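Universal stress protein (Pseudomonas aeruginosa UCBPP-PA14, PDB 7MQ5) is of unknown function but belongs to the universal stress protein family, whose members are commonly linked to stress responses and some of which bind ATP. Local coordinates at residues V12-D17 with L22-A27; Q28-V33 with C90-K95. All coordinates share one frame; numbering follows the deposited sequence.

Both contacts show how one helix is seated on the parallel part of a mixed beta-sheet. Helix 22-34 is common to them: its first turns pack on the end of strand 9-13 in interaction 1, and its later turns meet strand 92-96 in interaction 2. The two strands are neighbours in the sheet, and the centres of the contacts lie about 10 Å apart. Along the chain interaction 1 closes before interaction 2 opens, so a local beta-alpha connection is followed by a longer-range one. Ile94 ties them together: its backbone O pairs with Val13 N at 3.0 Å, a probable hydrogen bond, and its CD1 packs on Ala27. The result is continuous apolar packing beneath the helix.

Interaction 1: residues V12-D17 with L22-A27; sequences VVIEPD and LALKRA
Val12 and Val13 lie in a beta-strand and 22-27 form the first turns of the helix that follows, with the backbones nearest at Val12 and Ala23, whose CA atoms are 6.1 Å apart. Such closeness is consistent with the small side chains of Ala23 and Ala27, one helical turn apart and both directed at the strand. Val12 presents a different methyl to each turn. Its CG1, anti to the backbone N (chi1 -173°), lies over the backbone between Ala23 and Leu24, 3.8 Å from Leu24 N, while CG2 meets Ala27 CB at 3.5 Å. The methyl of Ala23 also rests against the strand's backbone, with CB 3.5 Å from Val13 O. Farther along, Ile14 crosses Leu24 at a slant and touches it through its end carbon, CD1 to Leu24 CB at 4.1 Å. The contact is thus apolar packing at the first junction of the beta-alpha-beta unit of strand 9-13, helix 22-34 and strand 37-43, consistent with a Rossmann-like fold. On one flank, Leu38 of strand 37-43 touches Ala27; on the other, Ile94 of strand 92-96 packs on Ala23, so the helix lies over strand 9-13 and reaches both its neighbours in the sheet.

Interaction 2: residues Q28-V33 with C90-K95; sequences QLIAGV and CGLIIK
Ile30 extends its delta methyl from the helix to the strand, where it meets the end of Ile94 and approaches that of Leu92. The two isoleucines reach toward each other tip to tip, with Ile30 CD1 and Ile94 CD1 4.1 Å apart. Leu92 adds a looser touch from one of its branches, CD2 lying 4.4 Å from Ile30 CD1. A single methyl of the helix therefore faces two residues of segment 90-95, Leu92 and Ile94, which point to the same side of the sheet. Both isoleucines are extended, which carries their delta methyls toward each other: in Ile94 the chain from CA through CG1 to CD1 is fully stretched (chi2 -180°), and in Ile30 it is nearly so (chi2 162°). The nearest CA atoms, those of Ile30 and Ile94, remain 10.9 Å apart. Across that distance the two segments meet only through the ends of their side chains, burying just 73 Å². Ile10 of the adjacent strand 9-13 touches both Ile30 and Ile94, while Met4 packs on Leu92. This is helix-on-sheet packing of an alpha/beta fold, joining helix 22-34 to a strand that follows some 57 residues later and lies beside strand 9-13. All three residues of the contact are buried, and their meeting surfaces are entirely hydrocarbon. Its chemistry therefore implies hydrophobic and dispersion forces without a directional bond.

Interaction 1: residues V12-D17 with L22-A27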
# COMPACT_ATOMS: atom_id res chain seq x y z
N VAL A 12 -6.69 -11.25 -3.19
CA VAL A 12 -7.21 -10.36 -4.25
C VAL A 12 -8.71 -10.22 -4.05
O VAL A 12 -9.43 -11.23 -4.17
CB VAL A 12 -6.89 -10.91 -5.65
CG1 VAL A 12 -7.27 -9.92 -6.72
CG2 VAL A 12 -5.43 -11.33 -5.78
N VAL A 13 -9.16 -9.02 -3.73
CA VAL A 13 -10.62 -8.77 -3.58
C VAL A 13 -11.21 -8.58 -4.97
O VAL A 13 -10.83 -7.62 -5.66
CB VAL A 13 -10.87 -7.58 -2.66
CG1 VAL A 13 -12.36 -7.32 -2.53
CG2 VAL A 13 -10.23 -7.80 -1.30
N ILE A 14 -12.12 -9.47 -5.34
CA ILE A 14 -12.78 -9.48 -6.68
C ILE A 14 -14.18 -8.89 -6.54
O ILE A 14 -14.96 -9.39 -5.72
CB ILE A 14 -12.84 -10.93 -7.23
CG1 ILE A 14 -11.46 -11.56 -7.39
CG2 ILE A 14 -13.64 -10.97 -8.53
CD1 ILE A 14 -10.57 -10.89 -8.41
N GLU A 15 -14.49 -7.88 -7.34
CA GLU A 15 -15.85 -7.28 -7.37
C GLU A 15 -16.67 -8.01 -8.41
O GLU A 15 -16.19 -8.32 -9.50
CB GLU A 15 -15.81 -5.80 -7.76
CG GLU A 15 -15.23 -4.89 -6.71
CD GLU A 15 -16.15 -4.52 -5.55
OE1 GLU A 15 -17.36 -4.82 -5.62
OE2 GLU A 15 -15.66 -3.89 -4.60
N PRO A 16 -17.94 -8.34 -8.11
CA PRO A 16 -18.79 -8.98 -9.12
C PRO A 16 -19.46 -8.08 -10.18
O PRO A 16 -19.78 -8.59 -11.26
CB PRO A 16 -19.89 -9.63 -8.27
CG PRO A 16 -19.96 -8.79 -7.00
CD PRO A 16 -18.53 -8.35 -6.76
N ASP A 17 -19.62 -6.77 -9.91
CA ASP A 17 -20.49 -5.94 -10.79
C ASP A 17 -19.81 -4.67 -11.33
O ASP A 17 -20.51 -3.86 -11.96
CB ASP A 17 -21.77 -5.55 -10.03
CG ASP A 17 -22.59 -6.74 -9.55
OD1 ASP A 17 -22.80 -7.67 -10.35
OD2 ASP A 17 -22.98 -6.73 -8.36
N LEU A 22 -9.03 -3.89 -11.55
CA LEU A 22 -7.60 -3.55 -11.37
C LEU A 22 -6.97 -4.38 -10.26
O LEU A 22 -5.75 -4.55 -10.32
CB LEU A 22 -7.40 -2.04 -11.14
CG LEU A 22 -7.17 -1.18 -12.39
CD1 LEU A 22 -5.92 -1.60 -13.15
CD2 LEU A 22 -8.36 -1.23 -13.31
N ALA A 23 -7.74 -4.84 -9.26
CA ALA A 23 -7.08 -5.64 -8.19
C ALA A 23 -6.41 -6.87 -8.80
O ALA A 23 -5.23 -7.15 -8.52
CB ALA A 23 -8.05 -6.01 -7.11
N LEU A 24 -7.13 -7.59 -9.66
CA LEU A 24 -6.54 -8.80 -10.27
C LEU A 24 -5.42 -8.42 -11.25
O LEU A 24 -4.45 -9.17 -11.35
CB LEU A 24 -7.63 -9.62 -10.96
CG LEU A 24 -7.17 -10.95 -11.56
CD1 LEU A 24 -6.49 -11.85 -10.52
CD2 LEU A 24 -8.36 -11.64 -12.20
N LYS A 25 -5.56 -7.30 -11.97
CA LYS A 25 -4.46 -6.91 -12.90
C LYS A 25 -3.17 -6.67 -12.10
O LYS A 25 -2.10 -7.16 -12.53
CB LYS A 25 -4.87 -5.69 -13.73
CG LYS A 25 -5.87 -6.00 -14.84
CD LYS A 25 -6.29 -4.79 -15.64
CE LYS A 25 -7.06 -5.17 -16.89
NZ LYS A 25 -6.21 -5.93 -17.84
N ARG A 26 -3.24 -5.92 -11.00
CA ARG A 26 -1.99 -5.69 -10.23
C ARG A 26 -1.48 -7.04 -9.69
O ARG A 26 -0.26 -7.25 -9.69
CB ARG A 26 -2.19 -4.76 -9.04
CG ARG A 26 -2.81 -3.41 -9.33
CD ARG A 26 -2.30 -2.71 -10.55
NE ARG A 26 -2.70 -1.32 -10.52
CZ ARG A 26 -2.66 -0.51 -11.56
NH1 ARG A 26 -2.99 0.76 -11.41
NH2 ARG A 26 -2.31 -0.96 -12.76
N ALA A 27 -2.38 -7.90 -9.22
CA ALA A 27 -1.96 -9.21 -8.65
C ALA A 27 -1.24 -10.04 -9.72
O ALA A 27 -0.22 -10.67 -9.40
CB ALA A 27 -3.16 -9.94 -8.11

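Interaction 2: residues Q28-V33 with C90-K95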
# COMPACT_ATOMS: atom_id res chain seq x y z
N GLN A 28 -1.76 -10.03 -10.95
CA GLN A 28 -1.11 -10.80 -12.05
C GLN A 28 0.28 -10.22 -12.35
O GLN A 28 1.21 -10.99 -12.62
CB GLN A 28 -1.97 -10.78 -13.31
CG GLN A 28 -3.20 -11.67 -13.24
CD GLN A 28 -4.05 -11.42 -14.46
OE1 GLN A 28 -4.74 -10.41 -14.56
NE2 GLN A 28 -3.95 -12.31 -15.43
N LEU A 29 0.41 -8.90 -12.32
CA LEU A 29 1.73 -8.31 -12.62
C LEU A 29 2.73 -8.73 -11.55
O LEU A 29 3.83 -9.21 -11.89
CB LEU A 29 1.62 -6.79 -12.69
CG LEU A 29 2.91 -6.07 -13.08
CD1 LEU A 29 3.29 -6.37 -14.52
CD2 LEU A 29 2.78 -4.57 -12.87
N ILE A 30 2.34 -8.59 -10.28
CA ILE A 30 3.25 -8.92 -9.16
C ILE A 30 3.59 -10.42 -9.20
O ILE A 30 4.78 -10.76 -9.20
CB ILE A 30 2.60 -8.51 -7.82
CG1 ILE A 30 2.41 -7.00 -7.72
CG2 ILE A 30 3.40 -9.06 -6.66
CD1 ILE A 30 1.41 -6.59 -6.66
N ALA A 31 2.56 -11.27 -9.24
CA ALA A 31 2.80 -12.73 -9.13
C ALA A 31 3.49 -13.27 -10.39
O ALA A 31 4.13 -14.33 -10.30
CB ALA A 31 1.50 -13.44 -8.85
N GLY A 32 3.37 -12.56 -11.51
CA GLY A 32 4.06 -13.00 -12.74
C GLY A 32 5.57 -12.98 -12.54
O GLY A 32 6.26 -13.77 -13.22
N VAL A 33 6.04 -12.13 -11.64
CA VAL A 33 7.48 -12.00 -11.29
C VAL A 33 7.80 -12.78 -10.01
O VAL A 33 8.77 -13.55 -10.01
CB VAL A 33 7.88 -10.52 -11.16
CG1 VAL A 33 9.28 -10.35 -10.59
CG2 VAL A 33 7.75 -9.80 -12.49
N CYS A 90 -2.36 -14.73 4.06
CA CYS A 90 -1.83 -13.83 2.99
C CYS A 90 -0.99 -12.70 3.58
O CYS A 90 -1.30 -12.21 4.69
CB CYS A 90 -2.97 -13.28 2.14
SG CYS A 90 -3.96 -14.59 1.37
N GLY A 91 0.05 -12.30 2.84
CA GLY A 91 0.97 -11.22 3.24
C GLY A 91 0.68 -9.89 2.58
O GLY A 91 1.40 -8.92 2.84
N LEU A 92 -0.34 -9.83 1.74
CA LEU A 92 -0.75 -8.59 1.04
C LEU A 92 -2.23 -8.73 0.72
O LEU A 92 -2.65 -9.82 0.33
CB LEU A 92 0.06 -8.42 -0.25
CG LEU A 92 -0.32 -7.25 -1.17
CD1 LEU A 92 -0.07 -5.90 -0.50
CD2 LEU A 92 0.45 -7.34 -2.47
N ILE A 93 -2.97 -7.65 0.88
CA ILE A 93 -4.37 -7.54 0.41
C ILE A 93 -4.38 -6.51 -0.72
O ILE A 93 -3.84 -5.42 -0.52
CB ILE A 93 -5.31 -7.12 1.54
CG1 ILE A 93 -5.32 -8.15 2.67
CG2 ILE A 93 -6.71 -6.84 1.01
CD1 ILE A 93 -5.97 -7.66 3.95
N ILE A 94 -4.98 -6.86 -1.85
CA ILE A 94 -5.16 -5.90 -2.97
C ILE A 94 -6.66 -5.67 -3.14
O ILE A 94 -7.42 -6.64 -3.33
CB ILE A 94 -4.52 -6.38 -4.28
CG1 ILE A 94 -3.05 -6.76 -4.09
CG2 ILE A 94 -4.72 -5.33 -5.37
CD1 ILE A 94 -2.38 -7.23 -5.37
N LYS A 95 -7.06 -4.40 -3.07
CA LYS A 95 -8.47 -4.04 -3.26
C LYS A 95 -8.56 -2.76 -4.10
O LYS A 95 -7.79 -1.81 -3.84
CB LYS A 95 -9.17 -3.83 -1.91
CG LYS A 95 -10.64 -3.53 -2.08
CD LYS A 95 -11.45 -3.43 -0.82
CE LYS A 95 -12.89 -3.03 -1.11
NZ LYS A 95 -12.99 -1.67 -1.71